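Local coordinates for protein p1 (PDB 6TY0) that suppresses RNA silencing for Rice yellow mottle virus, this chain being its N-terminal, zinc-binding part, at residues L4-A18 with V41-E53. Residues are numbered along the deposited sequence; the frame is centred on the assembly and turned at random.
Sequences LEVLIRPTEQTAAKA and VRDPSLRADFNPE
Leu7 N donates to Pro44 O and Leu7 O accepts Leu46 N (2.8 Å); Arg9 repeats the pattern with Leu46 O and Ala48 N, so strands 4-10 and 45-51 run parallel. On one face of the ladder Val6 CG1 rests on Leu46 CD1 (3.7 Å) and Ile8 CG2 on Ala48 CB. On the other, the bend of Arg47 at chi2 (-87°) folds its chain back across the partner strand, where NH1 meets Pro10 O (2.8 Å) in the plane of the guanidinium and of the carbonyl. Arg9 NH1 lies over a face of that guanidinium, the two planes 39° apart, in a doubtfully short contact between two donors. At the start, Asp43 OD1 receives Glu5 N from above its carboxylate plane (3.0 Å). Thr11 N closes the backbone run on Ala48 O, and its OG1 donates to the anti lone pair of Asp49 OD1 (2.6 Å), while Asn82 ND2 binds Asp49 OD2, fixing the carboxylate from both oxygens. With chi1 at 58°, Thr14 OG1 sits between its own backbone N and carbonyl carbon and accepts Phe50 N (3.0 Å). Ala18 CA stands over one face of the Phe50 ring, 3.9 Å from its centroid, a CH-pi contact joining helix 15-18 to Phe50. Strand 26-32 pairs with the far edge of 2-10; Phe80 packs on Ile8, and Ile83 on Leu46 and Ala48. Backbone bonds thus set the register of two central strands of a mixed sheet, while threonine hydroxyls and an aromatic face carry the join into the turn and helix that follow.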
loop_
_atom_site.group_PDB
_atom_site.type_symbol
_atom_site.label_atom_id
_atom_site.label_comp_id
_atom_site.label_asym_id
_atom_site.label_seq_id
_atom_site.Cartn_x
_atom_site.Cartn_y
_atom_site.Cartn_z
ATOM N N LEU A 4 2.962 2.329 -8.189
ATOM C CA LEU A 4 2.329 1.864 -9.440
ATOM C C LEU A 4 1.275 2.895 -9.864
ATOM O O LEU A 4 0.296 3.099 -9.163
ATOM C CB LEU A 4 1.652 0.526 -9.230
ATOM C CG LEU A 4 1.045 -0.029 -10.512
ATOM C CD1 LEU A 4 2.054 -0.917 -11.206
ATOM C CD2 LEU A 4 -0.212 -0.802 -10.200
ATOM N N GLU A 5 1.511 3.545 -10.997
ATOM C CA GLU A 5 0.614 4.508 -11.568
ATOM C C GLU A 5 -0.476 3.843 -12.406
ATOM O O GLU A 5 -0.203 2.909 -13.166
ATOM C CB GLU A 5 1.387 5.472 -12.484
ATOM C CG GLU A 5 2.518 6.217 -11.790
ATOM C CD GLU A 5 2.881 7.552 -12.450
ATOM O OE1 GLU A 5 2.465 7.813 -13.605
ATOM O OE2 GLU A 5 3.598 8.346 -11.795
ATOM N N VAL A 6 -1.687 4.356 -12.278
ATOM C CA VAL A 6 -2.837 3.871 -13.020
ATOM C C VAL A 6 -3.484 5.034 -13.767
ATOM O O VAL A 6 -3.860 6.028 -13.157
ATOM C CB VAL A 6 -3.895 3.296 -12.088
ATOM C CG1 VAL A 6 -5.071 2.765 -12.888
ATOM C CG2 VAL A 6 -3.282 2.200 -11.218
ATOM N N LEU A 7 -3.538 4.926 -15.092
ATOM C CA LEU A 7 -4.137 5.961 -15.954
ATOM C C LEU A 7 -5.538 5.519 -16.275
ATOM O O LEU A 7 -5.753 4.372 -16.694
ATOM C CB LEU A 7 -3.350 6.108 -17.241
ATOM C CG LEU A 7 -3.893 7.104 -18.274
ATOM C CD1 LEU A 7 -3.826 8.541 -17.785
ATOM C CD2 LEU A 7 -3.061 6.948 -19.539
ATOM N N ILE A 8 -6.502 6.374 -16.011
ATOM C CA ILE A 8 -7.895 6.047 -16.318
ATOM C C ILE A 8 -8.462 7.044 -17.336
ATOM O O ILE A 8 -8.405 8.252 -17.111
ATOM C CB ILE A 8 -8.715 6.055 -15.042
ATOM C CG1 ILE A 8 -8.210 4.932 -14.120
ATOM C CG2 ILE A 8 -10.189 5.861 -15.339
ATOM C CD1 ILE A 8 -8.578 5.192 -12.706
ATOM N N ARG A 9 -8.974 6.538 -18.441
ATOM C CA ARG A 9 -9.638 7.389 -19.465
ATOM C C ARG A 9 -11.083 6.900 -19.722
ATOM O O ARG A 9 -11.386 5.744 -19.437
ATOM C CB ARG A 9 -8.846 7.350 -20.758
ATOM C CG ARG A 9 -7.409 7.837 -20.658
ATOM C CD ARG A 9 -6.905 8.244 -22.029
ATOM N NE ARG A 9 -5.667 7.580 -22.428
ATOM C CZ ARG A 9 -5.570 6.305 -22.828
ATOM N NH1 ARG A 9 -6.637 5.513 -22.843
ATOM N NH2 ARG A 9 -4.389 5.808 -23.195
ATOM N N PRO A 10 -11.954 7.761 -20.279
ATOM C CA PRO A 10 -13.384 7.464 -20.366
ATOM C C PRO A 10 -13.662 6.356 -21.380
ATOM O O PRO A 10 -12.919 6.192 -22.355
ATOM C CB PRO A 10 -14.007 8.783 -20.862
ATOM C CG PRO A 10 -12.900 9.800 -20.833
ATOM C CD PRO A 10 -11.626 9.031 -20.966
ATOM N N THR A 11 -14.700 5.578 -21.138
ATOM C CA THR A 11 -15.187 4.627 -22.184
ATOM C C THR A 11 -15.773 5.423 -23.341
ATOM O O THR A 11 -16.057 6.609 -23.174
ATOM C CB THR A 11 -16.290 3.761 -21.604
ATOM O OG1 THR A 11 -17.159 4.590 -20.808
ATOM C CG2 THR A 11 -15.696 2.677 -20.701
ATOM N N GLU A 12 -15.967 4.798 -24.507
ATOM C CA GLU A 12 -16.642 5.485 -25.646
ATOM C C GLU A 12 -18.018 6.041 -25.307
ATOM O O GLU A 12 -18.376 7.105 -25.747
ATOM C CB GLU A 12 -16.764 4.564 -26.852
ATOM C CG GLU A 12 -15.424 4.252 -27.488
ATOM C CD GLU A 12 -15.543 3.332 -28.696
ATOM O OE1 GLU A 12 -16.681 3.090 -29.165
ATOM O OE2 GLU A 12 -14.490 2.852 -29.181
ATOM N N GLN A 13 -18.757 5.351 -24.460
ATOM C CA GLN A 13 -20.110 5.738 -24.131
ATOM C C GLN A 13 -20.142 6.905 -23.195
ATOM O O GLN A 13 -21.221 7.431 -22.922
ATOM C CB GLN A 13 -20.857 4.602 -23.417
ATOM C CG GLN A 13 -20.608 3.215 -23.983
ATOM C CD GLN A 13 -19.394 2.514 -23.362
ATOM O OE1 GLN A 13 -19.407 2.152 -22.181
ATOM N NE2 GLN A 13 -18.345 2.309 -24.162
ATOM N N THR A 14 -19.009 7.281 -22.604
ATOM C CA THR A 14 -19.034 8.431 -21.694
ATOM C C THR A 14 -18.081 9.505 -22.120
ATOM O O THR A 14 -18.017 10.507 -21.442
ATOM C CB THR A 14 -18.691 8.061 -20.229
ATOM O OG1 THR A 14 -17.396 7.449 -20.183
ATOM C CG2 THR A 14 -19.755 7.139 -19.638
ATOM N N ALA A 15 -17.373 9.323 -23.232
ATOM C CA ALA A 15 -16.282 10.230 -23.573
ATOM C C ALA A 15 -16.760 11.633 -23.963
ATOM O O ALA A 15 -16.037 12.615 -23.755
ATOM C CB ALA A 15 -15.430 9.655 -24.682
ATOM N N ALA A 16 -17.964 11.727 -24.531
ATOM C CA ALA A 16 -18.478 13.011 -25.029
ATOM C C ALA A 16 -18.779 13.903 -23.849
ATOM O O ALA A 16 -18.375 15.059 -23.819
ATOM C CB ALA A 16 -19.739 12.794 -25.871
ATOM N N LYS A 17 -19.446 13.346 -22.848
ATOM C CA LYS A 17 -19.732 14.083 -21.641
ATOM C C LYS A 17 -18.436 14.534 -20.949
ATOM O O LYS A 17 -18.363 15.647 -20.418
ATOM C CB LYS A 17 -20.577 13.253 -20.694
ATOM C CG LYS A 17 -21.240 14.088 -19.625
ATOM C CD LYS A 17 -22.184 13.252 -18.775
ATOM C CE LYS A 17 -23.523 12.967 -19.464
ATOM N NZ LYS A 17 -24.590 13.899 -18.992
ATOM N N ALA A 18 -17.406 13.687 -20.985
ATOM C CA ALA A 18 -16.137 14.024 -20.333
ATOM C C ALA A 18 -15.469 15.168 -21.073
ATOM O O ALA A 18 -14.992 16.115 -20.451
ATOM C CB ALA A 18 -15.208 12.826 -20.271
ATOM N N VAL A 41 4.699 -6.802 -13.651
ATOM C CA VAL A 41 3.900 -5.777 -12.981
ATOM C C VAL A 41 4.211 -4.430 -13.610
ATOM O O VAL A 41 5.278 -3.886 -13.401
ATOM C CB VAL A 41 4.187 -5.786 -11.470
ATOM C CG1 VAL A 41 3.605 -4.595 -10.744
ATOM C CG2 VAL A 41 3.622 -7.071 -10.882
ATOM N N ARG A 42 3.289 -3.890 -14.387
ATOM C CA ARG A 42 3.536 -2.637 -15.086
ATOM C C ARG A 42 2.353 -1.728 -14.900
ATOM O O ARG A 42 1.219 -2.201 -14.775
ATOM C CB ARG A 42 3.738 -2.887 -16.593
ATOM C CG ARG A 42 4.945 -3.759 -16.894
ATOM C CD ARG A 42 4.955 -4.323 -18.304
ATOM N NE ARG A 42 6.268 -4.908 -18.539
ATOM C CZ ARG A 42 7.392 -4.215 -18.767
ATOM N NH1 ARG A 42 7.391 -2.880 -18.836
ATOM N NH2 ARG A 42 8.540 -4.868 -18.938
ATOM N N ASP A 43 2.628 -0.432 -14.950
ATOM C CA ASP A 43 1.594 0.609 -14.798
ATOM C C ASP A 43 0.457 0.365 -15.786
ATOM O O ASP A 43 0.694 0.352 -16.971
ATOM C CB ASP A 43 2.191 1.996 -15.040
ATOM C CG ASP A 43 3.197 2.385 -13.991
ATOM O OD1 ASP A 43 3.107 1.891 -12.854
ATOM O OD2 ASP A 43 4.074 3.203 -14.289
ATOM N N PRO A 44 -0.763 0.104 -15.294
ATOM C CA PRO A 44 -1.867 -0.126 -16.206
ATOM C C PRO A 44 -2.543 1.136 -16.716
ATOM O O PRO A 44 -2.508 2.200 -16.062
ATOM C CB PRO A 44 -2.884 -0.859 -15.356
ATOM C CG PRO A 44 -2.610 -0.417 -13.985
ATOM C CD PRO A 44 -1.134 -0.181 -13.910
ATOM N N SER A 45 -3.222 0.949 -17.838
ATOM C CA SER A 45 -3.992 1.960 -18.517
ATOM C C SER A 45 -5.400 1.394 -18.746
ATOM O O SER A 45 -5.546 0.334 -19.349
ATOM C CB SER A 45 -3.303 2.280 -19.826
ATOM O OG SER A 45 -3.972 3.329 -20.485
ATOM N N LEU A 46 -6.417 2.055 -18.200
ATOM C CA LEU A 46 -7.766 1.504 -18.094
ATOM C C LEU A 46 -8.803 2.453 -18.680
ATOM O O LEU A 46 -8.567 3.674 -18.765
ATOM C CB LEU A 46 -8.156 1.313 -16.647
ATOM C CG LEU A 46 -7.223 0.518 -15.707
ATOM C CD1 LEU A 46 -7.749 0.661 -14.310
ATOM C CD2 LEU A 46 -7.112 -0.965 -16.100
ATOM N N ARG A 47 -9.965 1.889 -19.027
ATOM C CA ARG A 47 -11.097 2.641 -19.516
ATOM C C ARG A 47 -12.190 2.431 -18.531
ATOM O O ARG A 47 -12.495 1.292 -18.170
ATOM C CB ARG A 47 -11.569 2.118 -20.879
ATOM C CG ARG A 47 -10.630 2.415 -22.009
ATOM C CD ARG A 47 -10.925 3.773 -22.605
ATOM N NE ARG A 47 -9.855 4.154 -23.511
ATOM C CZ ARG A 47 -9.678 5.370 -24.018
ATOM N NH1 ARG A 47 -10.514 6.367 -23.732
ATOM N NH2 ARG A 47 -8.652 5.588 -24.825
ATOM N N ALA A 48 -12.793 3.522 -18.086
ATOM C CA ALA A 48 -13.921 3.456 -17.193
ATOM C C ALA A 48 -14.940 4.518 -17.558
ATOM O O ALA A 48 -14.678 5.389 -18.402
ATOM C CB ALA A 48 -13.455 3.668 -15.763
ATOM N N ASP A 49 -16.070 4.487 -16.861
ATOM C CA ASP A 49 -17.196 5.367 -17.176
ATOM C C ASP A 49 -17.103 6.706 -16.469
ATOM O O ASP A 49 -17.273 6.769 -15.251
ATOM C CB ASP A 49 -18.515 4.734 -16.748
ATOM C CG ASP A 49 -18.932 3.572 -17.654
ATOM O OD1 ASP A 49 -18.660 3.589 -18.887
ATOM O OD2 ASP A 49 -19.520 2.636 -17.082
ATOM N N PHE A 50 -16.895 7.766 -17.246
ATOM C CA PHE A 50 -16.907 9.101 -16.682
ATOM C C PHE A 50 -18.292 9.372 -16.113
ATOM O O PHE A 50 -19.296 9.045 -16.709
ATOM C CB PHE A 50 -16.520 10.156 -17.705
ATOM C CG PHE A 50 -16.679 11.559 -17.182
ATOM C CD1 PHE A 50 -15.706 12.120 -16.356
ATOM C CD2 PHE A 50 -17.806 12.318 -17.496
ATOM C CE1 PHE A 50 -15.849 13.384 -15.832
ATOM C CE2 PHE A 50 -17.940 13.604 -16.984
ATOM C CZ PHE A 50 -16.961 14.135 -16.155
ATOM N N ASN A 51 -18.344 9.944 -14.938
ATOM C CA ASN A 51 -19.593 10.336 -14.366
ATOM C C ASN A 51 -19.377 11.529 -13.459
ATOM O O ASN A 51 -18.577 11.442 -12.531
ATOM C CB ASN A 51 -20.161 9.202 -13.551
ATOM C CG ASN A 51 -21.526 9.536 -13.001
ATOM O OD1 ASN A 51 -21.729 10.561 -12.357
ATOM N ND2 ASN A 51 -22.471 8.670 -13.254
ATOM N N PRO A 52 -20.103 12.640 -13.696
ATOM C CA PRO A 52 -19.742 13.898 -13.021
ATOM C C PRO A 52 -20.063 13.986 -11.565
ATOM O O PRO A 52 -19.593 14.897 -10.925
ATOM C CB PRO A 52 -20.530 14.971 -13.786
ATOM C CG PRO A 52 -21.580 14.226 -14.534
ATOM C CD PRO A 52 -20.993 12.874 -14.845
ATOM N N GLU A 53 -20.862 13.068 -11.049
ATOM C CA GLU A 53 -21.296 13.079 -9.650
ATOM C C GLU A 53 -20.822 11.907 -8.794
ATOM O O GLU A 53 -21.195 11.846 -7.629
ATOM C CB GLU A 53 -22.825 12.986 -9.553
ATOM C CG GLU A 53 -23.589 14.019 -10.322
ATOM C CD GLU A 53 -23.045 15.408 -10.142
ATOM O OE1 GLU A 53 -22.675 15.823 -9.000
ATOM O OE2 GLU A 53 -22.994 16.067 -11.187
#